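Local coordinates for protein catalase (Pseudomonas syringae, PDB 1M7S) that decomposes hydrogen peroxide into water and oxygen with a heme cofactor, protecting the cell from the toxic effects of peroxide, at residues 61-66 / 80-85; 73-78 / 114-119; 251-256 / 290-295. All coordinates share one frame; numbering follows the deposited sequence.

Contact 1: residues 61-66 / 80-85; sequences EFTASA and GEKTPV
Phe62 and Thr83 are a hydrogen-bonded pair between two neighbouring antiparallel strands of the catalase beta barrel, 55-64 and 82-90. Phe62 N donates to Thr83 O at 2.7 Å, and Thr83 N returns to Phe62 O. Both bonds are close to straight. The ladder runs on past the strand end: Ala64 N donates to Glu81 O, and Gly80 N donates to Ala64 O. In this last bond the donor stands well above the carbonyl plane, 47° out of it. Gly80 has a positive phi, a backbone shape that suits glycine.

The two faces differ. Phe62 and Thr83 share the buried one, where the Phe62 ring meets Phe112 of strand 107-114 edge-to-face. Val85, also buried, touches Phe62 CB through its CG1. The other face carries Glu61, Thr63, Lys82 and Pro84 and is more exposed. Here the Glu61 side chain bends toward Pro84, although the exact position of its carboxylate is doubtful. Lys82 starts extended and then bends at chi3 and chi4 (-53° and -62°). The bends bring its ammonium group back to the Thr63 hydroxyl, where NZ of Lys82 donates to Thr63 OG1 at 2.8 Å.

Contact 2: residues 73-78 / 114-119; sequences KATVFK and TADGNW
The tight turn between strands 107-114 and 117-124 meets a 3-10 segment, 75-77, from the loop between strands 55-64 and 82-90. Asp116, in the turn, makes the polar link. Its carboxylate takes two bonds from Thr75, one at each oxygen and both on the syn side. Thr75 OG1 donates to Asp116 OD1 at 2.7 Å. Thr75 N donates to Asp116 OD2 at 3.1 Å, from 29° out of the carboxylate plane. Two bonds from one residue restrict rotation of the carboxylate. A water extends the link: it accepts from Val76 N, donates to Thr114 OG1, and donates weakly to Asp116 OD2.

The turn is a type I beta turn from Thr114 to Gly117, with an ST turn inside it, and closes a hairpin of the catalase beta barrel. Thr114 OG1 accepts from Asp116 N and donates to Gly117 O at 2.6 Å. Its chi1 of 88° sets OG1 between the backbone N and the carbonyl carbon, and turns CG2 to Val76. There Thr114 CG2 lies 3.5 Å from Val76 CB.

Deeper in, the contact is apolar. The edge of Phe77 points to the face of the Trp119 six-membered ring in an offset edge-to-face pair, planes at 70°. Val76 CG1 sits over the centre of the Phe77 ring. Ile317 of strand 317-319 touches both Phe77 and Trp119, and Phe112 stacks on the Trp119 ring.

Contact 3: residues 251-256 / 290-295; sequences PKWDLY and MVLNKN
The indole of Trp253 packs against Leu292 where two antiparallel strands of the catalase beta barrel, 252-260 and 284-295, run side by side. Backbone bonds set the register. Trp253 N donates to Met290 O at 3.0 Å, and Met290 N donates to Trp253 O at 2.8 Å. Two residues along each strand, Leu292 N donates to Pro251 O, nearly in line with the carbonyl.

Trp253, Met290 and Leu292 are buried. Trp253 and Leu292 both leave their strands with CG anti to the carbonyl carbon (chi1 -73° and -60°). This brings the six-membered part of the indole to the end of the leucine, and the two side chains cross at about a right angle. Trp253 CZ3 touches Leu292 CD1 at 3.6 Å. The indole nitrogen is used elsewhere, in a bond from NE1 to Met188 O. Phe108 meets the Trp253 ring edge-to-face. Trp212 of strand 205-214 packs against Trp253 and Met290.

Lys252 and Val291 form the non-hydrogen-bonded pair on the other, partly exposed face. Their aliphatic parts meet, with Lys252 CG 3.7 Å from Val291 CG2. The end of the lysine leads away from segment 290-295.

At the edge of the pairing, the Pro251 ring lies across the Leu292 side chain, with Pro251 CG 4.1 Å from Leu292 CB. Leu292 O is buried here without a hydrogen-bond partner in the model, and Pro251 CD lies 3.3 Å from Leu292 O.

Overall arrangement
All three contacts reach the same antiparallel sheet. Contacts 1 and 3 are strand pairings in it, joined because strands 55-64 and 284-295 are neighbours: Glu61 N probably bonds to Val291 O, and Val85 packs on Met290. Contact 2 joins a turn to a loop segment. It touches contact 1, where Val76 O packs on Phe62 and Ala64. Contacts 2 and 3 do not touch. Contacts 2 and 3 are mostly buried, whereas contact 1 is partly buried, with an exposed lysine on one face. Backbone bonds dominate contacts 1 and 3. A carboxylate, a water and an aromatic pair hold contact 2, with aliphatic packing. Contact 3 has no side-chain hydrogen bond between its segments.

Contact 1: residues 61-66 / 80-85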
ATOM      1  N   GLU A  61     -13.239 -30.969  -8.225  1.00  8.36           N
ATOM      2  CA  GLU A  61     -14.086 -30.751  -9.407  1.00 11.75           C
ATOM      3  C   GLU A  61     -15.547 -30.935  -9.035  1.00  9.73           C
ATOM      4  O   GLU A  61     -15.788 -31.713  -8.134  1.00  9.62           O
ATOM      5  CB  GLU A  61     -13.751 -31.797 -10.508  1.00 17.65           C
ATOM      6  CG  GLU A  61     -12.531 -31.495 -11.349  1.00 27.37           C
ATOM      7  CD  GLU A  61     -12.745 -31.015 -12.754  1.00 32.42           C
ATOM      8  OE1 GLU A  61     -11.761 -30.853 -13.523  1.00 35.31           O
ATOM      9  OE2 GLU A  61     -13.915 -30.813 -13.161  1.00 36.05           O
ATOM     10  N   PHE A  62     -16.420 -30.220  -9.768  1.00  8.56           N
ATOM     11  CA  PHE A  62     -17.845 -30.405  -9.503  1.00  9.55           C
ATOM     12  C   PHE A  62     -18.457 -30.923 -10.835  1.00  7.89           C
ATOM     13  O   PHE A  62     -18.053 -30.361 -11.864  1.00  9.94           O
ATOM     14  CB  PHE A  62     -18.522 -29.065  -9.210  1.00  7.91           C
ATOM     15  CG  PHE A  62     -20.029 -29.031  -9.259  1.00  7.89           C
ATOM     16  CD1 PHE A  62     -20.750 -29.589  -8.223  1.00 10.43           C
ATOM     17  CD2 PHE A  62     -20.679 -28.481 -10.368  1.00  9.05           C
ATOM     18  CE1 PHE A  62     -22.133 -29.578  -8.284  1.00  9.39           C
ATOM     19  CE2 PHE A  62     -22.078 -28.509 -10.448  1.00  9.03           C
ATOM     20  CZ  PHE A  62     -22.792 -29.045  -9.389  1.00  9.06           C
ATOM     21  N   THR A  63     -19.325 -31.889 -10.683  1.00 10.53           N
ATOM     22  CA  THR A  63     -19.981 -32.400 -11.916  1.00 10.09           C
ATOM     23  C   THR A  63     -21.490 -32.255 -11.764  1.00  8.21           C
ATOM     24  O   THR A  63     -22.040 -32.826 -10.844  1.00  7.78           O
ATOM     25  CB  THR A  63     -19.508 -33.842 -12.152  1.00 14.60           C
ATOM     26  OG1 THR A  63     -18.100 -33.798 -12.484  1.00 16.56           O
ATOM     27  CG2 THR A  63     -20.241 -34.451 -13.355  1.00 16.41           C
ATOM     28  N   ALA A  64     -22.142 -31.505 -12.642  1.00 10.06           N
ATOM     29  CA  ALA A  64     -23.603 -31.435 -12.544  1.00 10.06           C
ATOM     30  C   ALA A  64     -24.295 -32.710 -13.022  1.00 14.20           C
ATOM     31  O   ALA A  64     -23.798 -33.438 -13.895  1.00 13.99           O
ATOM     32  CB  ALA A  64     -24.116 -30.250 -13.310  1.00  7.93           C
ATOM     33  N   SER A  65     -25.512 -32.924 -12.517  1.00 12.57           N
ATOM     34  CA  SER A  65     -26.212 -34.155 -12.865  1.00 15.30           C
ATOM     35  C   SER A  65     -27.705 -34.037 -13.106  1.00 15.01           C
ATOM     36  O   SER A  65     -28.345 -35.106 -13.075  1.00 16.50           O
ATOM     37  CB  SER A  65     -26.012 -35.186 -11.747  1.00 16.19           C
ATOM     38  OG  SER A  65     -26.513 -34.723 -10.503  1.00 18.74           O
ATOM     39  N   ALA A  66     -28.268 -32.848 -13.232  1.00 15.27           N
ATOM     40  CA  ALA A  66     -29.715 -32.792 -13.417  1.00 16.67           C
ATOM     41  C   ALA A  66     -30.057 -31.780 -14.498  1.00 16.66           C
ATOM     42  O   ALA A  66     -29.204 -30.990 -14.894  1.00 15.03           O
ATOM     43  CB  ALA A  66     -30.384 -32.390 -12.093  1.00 17.16           C
ATOM     44  N   GLY A  80     -23.816 -33.298 -16.709  1.00 14.81           N
ATOM     45  CA  GLY A  80     -22.531 -33.842 -17.131  1.00 13.58           C
ATOM     46  C   GLY A  80     -21.430 -32.794 -17.267  1.00 15.36           C
ATOM     47  O   GLY A  80     -20.264 -33.116 -17.574  1.00 14.26           O
ATOM     48  N   GLU A  81     -21.748 -31.502 -17.044  1.00 11.73           N
ATOM     49  CA  GLU A  81     -20.697 -30.501 -17.166  1.00 11.84           C
ATOM     50  C   GLU A  81     -19.740 -30.677 -15.981  1.00 12.07           C
ATOM     51  O   GLU A  81     -20.222 -30.683 -14.852  1.00 12.65           O
ATOM     52  CB  GLU A  81     -21.255 -29.076 -17.155  1.00 14.08           C
ATOM     53  CG  GLU A  81     -20.156 -28.012 -17.177  1.00 17.08           C
ATOM     54  CD  GLU A  81     -19.678 -27.666 -18.563  1.00 19.71           C
ATOM     55  OE1 GLU A  81     -20.283 -28.195 -19.534  1.00 22.83           O
ATOM     56  OE2 GLU A  81     -18.748 -26.841 -18.746  1.00 21.84           O
ATOM     57  N   LYS A  82     -18.444 -30.699 -16.268  1.00 12.85           N
ATOM     58  CA  LYS A  82     -17.451 -30.846 -15.182  1.00 14.77           C
ATOM     59  C   LYS A  82     -16.709 -29.535 -15.072  1.00 14.11           C
ATOM     60  O   LYS A  82     -16.186 -29.007 -16.061  1.00 13.52           O
ATOM     61  CB  LYS A  82     -16.509 -32.000 -15.507  1.00 17.72           C
ATOM     62  CG  LYS A  82     -15.758 -32.621 -14.360  1.00 21.52           C
ATOM     63  CD  LYS A  82     -15.085 -33.922 -14.783  1.00 25.30           C
ATOM     64  CE  LYS A  82     -16.032 -34.919 -15.437  1.00 28.13           C
ATOM     65  NZ  LYS A  82     -17.138 -35.380 -14.530  1.00 28.42           N
ATOM     66  N   THR A  83     -16.673 -29.002 -13.827  1.00 12.72           N
ATOM     67  CA  THR A  83     -16.054 -27.710 -13.597  1.00 11.28           C
ATOM     68  C   THR A  83     -15.005 -27.815 -12.474  1.00  9.78           C
ATOM     69  O   THR A  83     -15.359 -28.334 -11.431  1.00  9.38           O
ATOM     70  CB  THR A  83     -17.181 -26.752 -13.114  1.00 11.82           C
ATOM     71  OG1 THR A  83     -18.083 -26.502 -14.228  1.00 13.83           O
ATOM     72  CG2 THR A  83     -16.610 -25.418 -12.687  1.00 12.17           C
ATOM     73  N   PRO A  84     -13.805 -27.405 -12.727  1.00  9.37           N
ATOM     74  CA  PRO A  84     -12.763 -27.404 -11.672  1.00  9.88           C
ATOM     75  C   PRO A  84     -13.203 -26.421 -10.582  1.00  7.59           C
ATOM     76  O   PRO A  84     -13.769 -25.394 -10.910  1.00  7.07           O
ATOM     77  CB  PRO A  84     -11.495 -26.886 -12.314  1.00 11.22           C
ATOM     78  CG  PRO A  84     -11.838 -26.671 -13.765  1.00 13.68           C
ATOM     79  CD  PRO A  84     -13.343 -26.730 -13.946  1.00 12.28           C
ATOM     80  N   VAL A  85     -12.834 -26.688  -9.344  1.00  7.50           N
ATOM     81  CA  VAL A  85     -13.087 -25.780  -8.245  1.00  6.50           C
ATOM     82  C   VAL A  85     -11.842 -25.549  -7.393  1.00  7.13           C
ATOM     83  O   VAL A  85     -10.938 -26.402  -7.345  1.00  9.69           O
ATOM     84  CB  VAL A  85     -14.173 -26.352  -7.293  1.00  5.61           C
ATOM     85  CG1 VAL A  85     -15.535 -26.606  -7.996  1.00  8.85           C
ATOM     86  CG2 VAL A  85     -13.828 -27.670  -6.607  1.00  6.69           C
TER

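Contact 2: residues 73-78 / 114-119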
ATOM      1  N   LYS A  73     -29.907 -20.633 -16.782  1.00 12.06           N
ATOM      2  CA  LYS A  73     -29.171 -20.789 -18.045  1.00 14.70           C
ATOM      3  C   LYS A  73     -27.683 -21.037 -17.799  1.00 15.52           C
ATOM      4  O   LYS A  73     -26.909 -21.231 -18.763  1.00 14.77           O
ATOM      5  CB  LYS A  73     -29.416 -19.605 -18.929  1.00 15.61           C
ATOM      6  CG  LYS A  73     -28.827 -18.280 -18.442  1.00 17.87           C
ATOM      7  CD  LYS A  73     -29.387 -17.146 -19.288  1.00 20.17           C
ATOM      8  CE  LYS A  73     -28.992 -15.804 -18.710  1.00 22.43           C
ATOM      9  NZ  LYS A  73     -29.442 -14.646 -19.514  1.00 24.52           N
ATOM     10  N   ALA A  74     -27.179 -20.966 -16.567  1.00 13.45           N
ATOM     11  CA  ALA A  74     -25.723 -21.102 -16.389  1.00 12.28           C
ATOM     12  C   ALA A  74     -25.160 -22.460 -16.768  1.00 11.43           C
ATOM     13  O   ALA A  74     -25.632 -23.492 -16.304  1.00 11.13           O
ATOM     14  CB  ALA A  74     -25.312 -20.737 -14.964  1.00 11.57           C
ATOM     15  N   THR A  75     -24.065 -22.443 -17.543  1.00 12.41           N
ATOM     16  CA  THR A  75     -23.394 -23.679 -17.968  1.00 12.71           C
ATOM     17  C   THR A  75     -22.926 -24.605 -16.882  1.00 11.53           C
ATOM     18  O   THR A  75     -22.927 -25.848 -17.021  1.00 13.49           O
ATOM     19  CB  THR A  75     -22.176 -23.318 -18.894  1.00 12.42           C
ATOM     20  OG1 THR A  75     -22.686 -22.473 -19.925  1.00 15.47           O
ATOM     21  CG2 THR A  75     -21.579 -24.553 -19.556  1.00 14.07           C
ATOM     22  N   VAL A  76     -22.524 -24.095 -15.693  1.00 10.94           N
ATOM     23  CA  VAL A  76     -22.089 -24.931 -14.582  1.00 10.39           C
ATOM     24  C   VAL A  76     -23.126 -25.942 -14.134  1.00  9.77           C
ATOM     25  O   VAL A  76     -22.789 -26.999 -13.585  1.00 11.42           O
ATOM     26  CB  VAL A  76     -21.633 -24.014 -13.384  1.00  9.32           C
ATOM     27  CG1 VAL A  76     -22.826 -23.247 -12.817  1.00  8.31           C
ATOM     28  CG2 VAL A  76     -20.944 -24.823 -12.315  1.00 10.54           C
ATOM     29  N   PHE A  77     -24.428 -25.727 -14.366  1.00 11.25           N
ATOM     30  CA  PHE A  77     -25.478 -26.625 -13.999  1.00 10.69           C
ATOM     31  C   PHE A  77     -25.916 -27.578 -15.137  1.00 13.61           C
ATOM     32  O   PHE A  77     -26.777 -28.408 -14.869  1.00 11.82           O
ATOM     33  CB  PHE A  77     -26.711 -25.819 -13.581  1.00 11.69           C
ATOM     34  CG  PHE A  77     -26.491 -24.836 -12.452  1.00 14.86           C
ATOM     35  CD1 PHE A  77     -26.811 -23.500 -12.625  1.00 15.04           C
ATOM     36  CD2 PHE A  77     -25.959 -25.267 -11.250  1.00 14.35           C
ATOM     37  CE1 PHE A  77     -26.638 -22.605 -11.571  1.00 17.47           C
ATOM     38  CE2 PHE A  77     -25.771 -24.381 -10.210  1.00 17.23           C
ATOM     39  CZ  PHE A  77     -26.114 -23.039 -10.369  1.00 15.56           C
ATOM     40  N   LYS A  78     -25.301 -27.471 -16.304  1.00 11.45           N
ATOM     41  CA  LYS A  78     -25.696 -28.394 -17.412  1.00 14.78           C
ATOM     42  C   LYS A  78     -25.286 -29.808 -17.108  1.00 13.38           C
ATOM     43  O   LYS A  78     -24.113 -30.093 -16.803  1.00 14.14           O
ATOM     44  CB  LYS A  78     -25.012 -27.846 -18.653  1.00 18.83           C
ATOM     45  CG  LYS A  78     -24.876 -28.763 -19.850  1.00 25.81           C
ATOM     46  CD  LYS A  78     -24.185 -27.959 -20.959  1.00 29.06           C
ATOM     47  CE  LYS A  78     -23.169 -28.832 -21.666  1.00 31.86           C
ATOM     48  NZ  LYS A  78     -22.306 -29.605 -20.721  1.00 32.35           N
ATOM     49  N   THR A 114     -16.000 -21.862 -14.080  1.00 11.02           N
ATOM     50  CA  THR A 114     -16.939 -22.323 -15.123  1.00 12.47           C
ATOM     51  C   THR A 114     -16.557 -21.822 -16.497  1.00 12.49           C
ATOM     52  O   THR A 114     -15.780 -20.914 -16.740  1.00 12.29           O
ATOM     53  CB  THR A 114     -18.422 -21.947 -14.911  1.00 11.25           C
ATOM     54  OG1 THR A 114     -18.698 -20.669 -15.470  1.00  9.52           O
ATOM     55  CG2 THR A 114     -18.784 -21.966 -13.418  1.00 11.79           C
ATOM     56  N   ALA A 115     -17.254 -22.461 -17.456  1.00 15.34           N
ATOM     57  CA  ALA A 115     -17.055 -22.097 -18.872  1.00 15.17           C
ATOM     58  C   ALA A 115     -17.669 -20.770 -19.223  1.00 15.66           C
ATOM     59  O   ALA A 115     -17.482 -20.327 -20.371  1.00 18.32           O
ATOM     60  CB  ALA A 115     -17.740 -23.243 -19.666  1.00 17.73           C
ATOM     61  N   ASP A 116     -18.400 -20.078 -18.359  1.00 12.14           N
ATOM     62  CA  ASP A 116     -18.957 -18.775 -18.514  1.00 14.45           C
ATOM     63  C   ASP A 116     -18.268 -17.729 -17.589  1.00 11.87           C
ATOM     64  O   ASP A 116     -18.708 -16.590 -17.570  1.00 12.55           O
ATOM     65  CB  ASP A 116     -20.429 -18.648 -18.095  1.00 16.55           C
ATOM     66  CG  ASP A 116     -21.418 -19.637 -18.611  1.00 22.30           C
ATOM     67  OD1 ASP A 116     -21.137 -20.256 -19.672  1.00 24.08           O
ATOM     68  OD2 ASP A 116     -22.488 -19.760 -17.942  1.00 23.91           O
ATOM     69  N   GLY A 117     -17.239 -18.145 -16.896  1.00 10.52           N
ATOM     70  CA  GLY A 117     -16.552 -17.223 -15.962  1.00 12.12           C
ATOM     71  C   GLY A 117     -16.530 -17.872 -14.581  1.00 11.46           C
ATOM     72  O   GLY A 117     -17.141 -18.911 -14.261  1.00  9.57           O
ATOM     73  N   ASN A 118     -15.838 -17.199 -13.644  1.00 11.44           N
ATOM     74  CA  ASN A 118     -15.799 -17.765 -12.282  1.00 10.12           C
ATOM     75  C   ASN A 118     -17.020 -17.319 -11.465  1.00  9.42           C
ATOM     76  O   ASN A 118     -17.349 -16.152 -11.427  1.00 11.57           O
ATOM     77  CB  ASN A 118     -14.535 -17.365 -11.529  1.00 11.82           C
ATOM     78  CG  ASN A 118     -13.241 -17.851 -12.154  1.00 12.04           C
ATOM     79  OD1 ASN A 118     -13.243 -18.735 -13.031  1.00 10.63           O
ATOM     80  ND2 ASN A 118     -12.149 -17.268 -11.658  1.00 12.01           N
ATOM     81  N   TRP A 119     -17.663 -18.303 -10.880  1.00  6.92           N
ATOM     82  CA  TRP A 119     -18.759 -18.133  -9.976  1.00  7.72           C
ATOM     83  C   TRP A 119     -18.310 -18.602  -8.596  1.00  5.84           C
ATOM     84  O   TRP A 119     -17.925 -19.759  -8.428  1.00  7.38           O
ATOM     85  CB  TRP A 119     -19.975 -18.985 -10.364  1.00  7.76           C
ATOM     86  CG  TRP A 119     -21.077 -18.903  -9.335  1.00  7.61           C
ATOM     87  CD1 TRP A 119     -21.548 -17.756  -8.737  1.00  8.12           C
ATOM     88  CD2 TRP A 119     -21.850 -19.973  -8.823  1.00  8.29           C
ATOM     89  NE1 TRP A 119     -22.548 -18.082  -7.856  1.00  7.65           N
ATOM     90  CE2 TRP A 119     -22.759 -19.428  -7.894  1.00  7.89           C
ATOM     91  CE3 TRP A 119     -21.858 -21.352  -9.052  1.00 11.80           C
ATOM     92  CZ2 TRP A 119     -23.694 -20.220  -7.214  1.00 10.96           C
ATOM     93  CZ3 TRP A 119     -22.778 -22.132  -8.359  1.00 11.73           C
ATOM     94  CH2 TRP A 119     -23.674 -21.560  -7.445  1.00 12.00           C
TER
HETATM   95  O   HOH W   1     -21.669 -21.226 -15.579  1.00 10.43           O

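Contact 3: residues 251-256 / 290-295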
ATOM      1  N   PRO A 251     -12.892 -36.361   0.139  1.00 12.69           N
ATOM      2  CA  PRO A 251     -14.216 -36.004   0.651  1.00 11.30           C
ATOM      3  C   PRO A 251     -15.097 -35.522  -0.486  1.00  8.96           C
ATOM      4  O   PRO A 251     -14.678 -34.874  -1.449  1.00  9.53           O
ATOM      5  CB  PRO A 251     -13.991 -34.859   1.671  1.00  9.45           C
ATOM      6  CG  PRO A 251     -12.737 -34.225   1.097  1.00  9.00           C
ATOM      7  CD  PRO A 251     -11.893 -35.352   0.510  1.00 10.81           C
ATOM      8  N   LYS A 252     -16.379 -35.888  -0.375  1.00 10.21           N
ATOM      9  CA  LYS A 252     -17.389 -35.466  -1.327  1.00 11.07           C
ATOM     10  C   LYS A 252     -18.651 -34.875  -0.705  1.00  9.60           C
ATOM     11  O   LYS A 252     -19.098 -35.213   0.383  1.00  8.79           O
ATOM     12  CB  LYS A 252     -17.880 -36.704  -2.119  1.00 13.48           C
ATOM     13  CG  LYS A 252     -16.770 -37.158  -3.096  1.00 14.62           C
ATOM     14  CD  LYS A 252     -17.001 -38.610  -3.558  1.00 18.38           C
ATOM     15  CE  LYS A 252     -18.418 -39.023  -3.727  1.00 21.42           C
ATOM     16  NZ  LYS A 252     -19.060 -39.784  -2.625  1.00 25.32           N
ATOM     17  N   TRP A 253     -19.291 -34.007  -1.533  1.00  7.84           N
ATOM     18  CA  TRP A 253     -20.545 -33.414  -1.117  1.00  9.43           C
ATOM     19  C   TRP A 253     -21.524 -33.374  -2.319  1.00  8.51           C
ATOM     20  O   TRP A 253     -21.144 -33.066  -3.431  1.00 11.02           O
ATOM     21  CB  TRP A 253     -20.350 -31.973  -0.665  1.00  6.95           C
ATOM     22  CG  TRP A 253     -19.677 -31.756   0.654  1.00  7.39           C
ATOM     23  CD1 TRP A 253     -20.259 -31.453   1.849  1.00  7.86           C
ATOM     24  CD2 TRP A 253     -18.269 -31.799   0.866  1.00  8.69           C
ATOM     25  NE1 TRP A 253     -19.267 -31.329   2.824  1.00  7.61           N
ATOM     26  CE2 TRP A 253     -18.037 -31.508   2.217  1.00  8.47           C
ATOM     27  CE3 TRP A 253     -17.157 -32.011   0.018  1.00  8.26           C
ATOM     28  CZ2 TRP A 253     -16.757 -31.457   2.755  1.00  9.25           C
ATOM     29  CZ3 TRP A 253     -15.889 -31.995   0.561  1.00  8.27           C
ATOM     30  CH2 TRP A 253     -15.676 -31.696   1.941  1.00  8.78           C
ATOM     31  N   ASP A 254     -22.758 -33.768  -2.078  1.00  9.89           N
ATOM     32  CA  ASP A 254     -23.829 -33.669  -3.063  1.00  9.28           C
ATOM     33  C   ASP A 254     -24.433 -32.268  -2.933  1.00 11.75           C
ATOM     34  O   ASP A 254     -24.653 -31.809  -1.795  1.00 14.05           O
ATOM     35  CB  ASP A 254     -24.913 -34.720  -2.842  1.00 10.89           C
ATOM     36  CG  ASP A 254     -24.548 -36.053  -3.533  1.00 13.38           C
ATOM     37  OD1 ASP A 254     -23.636 -36.071  -4.372  1.00 13.70           O
ATOM     38  OD2 ASP A 254     -25.192 -37.067  -3.195  1.00 14.28           O
ATOM     39  N   LEU A 255     -24.637 -31.610  -4.065  1.00  9.88           N
ATOM     40  CA  LEU A 255     -25.281 -30.285  -4.054  1.00  9.44           C
ATOM     41  C   LEU A 255     -26.777 -30.415  -4.281  1.00 10.58           C
ATOM     42  O   LEU A 255     -27.227 -31.005  -5.285  1.00  9.32           O
ATOM     43  CB  LEU A 255     -24.666 -29.399  -5.153  1.00  7.38           C
ATOM     44  CG  LEU A 255     -25.191 -27.966  -5.281  1.00  7.77           C
ATOM     45  CD1 LEU A 255     -24.940 -27.213  -3.948  1.00  9.42           C
ATOM     46  CD2 LEU A 255     -24.554 -27.264  -6.455  1.00 10.86           C
ATOM     47  N   TYR A 256     -27.538 -29.842  -3.355  1.00  8.63           N
ATOM     48  CA  TYR A 256     -28.980 -29.758  -3.455  1.00  9.45           C
ATOM     49  C   TYR A 256     -29.511 -28.322  -3.552  1.00 10.73           C
ATOM     50  O   TYR A 256     -28.939 -27.389  -2.951  1.00  8.78           O
ATOM     51  CB  TYR A 256     -29.619 -30.417  -2.229  1.00  7.48           C
ATOM     52  CG  TYR A 256     -29.500 -31.908  -2.149  1.00 10.36           C
ATOM     53  CD1 TYR A 256     -28.325 -32.470  -1.646  1.00 10.19           C
ATOM     54  CD2 TYR A 256     -30.535 -32.763  -2.538  1.00 11.42           C
ATOM     55  CE1 TYR A 256     -28.187 -33.844  -1.550  1.00 11.93           C
ATOM     56  CE2 TYR A 256     -30.403 -34.143  -2.457  1.00 12.99           C
ATOM     57  CZ  TYR A 256     -29.221 -34.664  -1.977  1.00 12.34           C
ATOM     58  OH  TYR A 256     -29.027 -36.013  -1.876  1.00 15.53           O
ATOM     59  N   MET A 290     -19.607 -32.708  -5.758  1.00  9.63           N
ATOM     60  CA  MET A 290     -18.249 -32.139  -5.778  1.00  7.80           C
ATOM     61  C   MET A 290     -17.304 -33.091  -5.028  1.00  7.14           C
ATOM     62  O   MET A 290     -17.678 -33.685  -4.024  1.00  7.72           O
ATOM     63  CB  MET A 290     -18.261 -30.749  -5.109  1.00  8.95           C
ATOM     64  CG  MET A 290     -16.859 -30.143  -4.991  1.00 10.55           C
ATOM     65  SD  MET A 290     -16.911 -28.390  -4.471  1.00 12.27           S
ATOM     66  CE  MET A 290     -17.712 -28.541  -2.907  1.00  8.32           C
ATOM     67  N   VAL A 291     -16.108 -33.292  -5.542  1.00  8.06           N
ATOM     68  CA  VAL A 291     -15.108 -34.113  -4.874  1.00  8.30           C
ATOM     69  C   VAL A 291     -13.870 -33.232  -4.708  1.00  6.70           C
ATOM     70  O   VAL A 291     -13.465 -32.575  -5.644  1.00  7.45           O
ATOM     71  CB  VAL A 291     -14.696 -35.386  -5.660  1.00 10.63           C
ATOM     72  CG1 VAL A 291     -14.179 -35.009  -7.033  1.00 10.20           C
ATOM     73  CG2 VAL A 291     -13.699 -36.169  -4.850  1.00 10.21           C
ATOM     74  N   LEU A 292     -13.244 -33.225  -3.541  1.00  8.75           N
ATOM     75  CA  LEU A 292     -12.045 -32.420  -3.328  1.00  9.15           C
ATOM     76  C   LEU A 292     -10.873 -33.415  -3.299  1.00  9.63           C
ATOM     77  O   LEU A 292     -10.856 -34.293  -2.445  1.00 10.81           O
ATOM     78  CB  LEU A 292     -12.183 -31.584  -2.040  1.00 10.74           C
ATOM     79  CG  LEU A 292     -13.372 -30.600  -2.034  1.00 12.01           C
ATOM     80  CD1 LEU A 292     -13.411 -29.712  -0.783  1.00  8.87           C
ATOM     81  CD2 LEU A 292     -13.379 -29.738  -3.313  1.00 10.18           C
ATOM     82  N   ASN A 293      -9.983 -33.256  -4.288  1.00 12.35           N
ATOM     83  CA  ASN A 293      -8.973 -34.344  -4.312  1.00 16.09           C
ATOM     84  C   ASN A 293      -7.568 -33.905  -4.592  1.00 16.21           C
ATOM     85  O   ASN A 293      -6.767 -34.797  -4.959  1.00 17.32           O
ATOM     86  CB  ASN A 293      -9.451 -35.292  -5.432  1.00 17.45           C
ATOM     87  CG  ASN A 293      -9.616 -34.587  -6.741  1.00 20.70           C
ATOM     88  OD1 ASN A 293     -10.345 -35.184  -7.570  1.00 27.54           O
ATOM     89  ND2 ASN A 293      -9.038 -33.437  -7.028  1.00 19.90           N
ATOM     90  N   LYS A 294      -7.254 -32.625  -4.367  1.00 13.46           N
ATOM     91  CA  LYS A 294      -5.872 -32.213  -4.590  1.00 12.47           C
ATOM     92  C   LYS A 294      -5.456 -31.148  -3.546  1.00 12.26           C
ATOM     93  O   LYS A 294      -6.217 -30.192  -3.426  1.00 12.04           O
ATOM     94  CB  LYS A 294      -5.740 -31.492  -5.902  1.00 16.03           C
ATOM     95  CG  LYS A 294      -4.507 -31.802  -6.742  1.00 21.30           C
ATOM     96  CD  LYS A 294      -5.079 -32.476  -8.002  1.00 25.88           C
ATOM     97  CE  LYS A 294      -4.248 -33.652  -8.506  1.00 28.96           C
ATOM     98  NZ  LYS A 294      -5.075 -34.427  -9.510  1.00 30.25           N
ATOM     99  N   ASN A 295      -4.324 -31.338  -2.908  1.00  8.94           N
ATOM    100  CA  ASN A 295      -3.807 -30.290  -2.031  1.00 10.48           C
ATOM    101  C   ASN A 295      -3.152 -29.210  -2.872  1.00 10.96           C
ATOM    102  O   ASN A 295      -2.737 -29.415  -4.032  1.00 11.89           O
ATOM    103  CB  ASN A 295      -2.789 -30.833  -1.013  1.00 11.77           C
ATOM    104  CG  ASN A 295      -3.523 -31.560   0.101  1.00 14.16           C
ATOM    105  OD1 ASN A 295      -4.452 -31.034   0.725  1.00 12.81           O
ATOM    106  ND2 ASN A 295      -3.098 -32.801   0.374  1.00 12.30           N
TER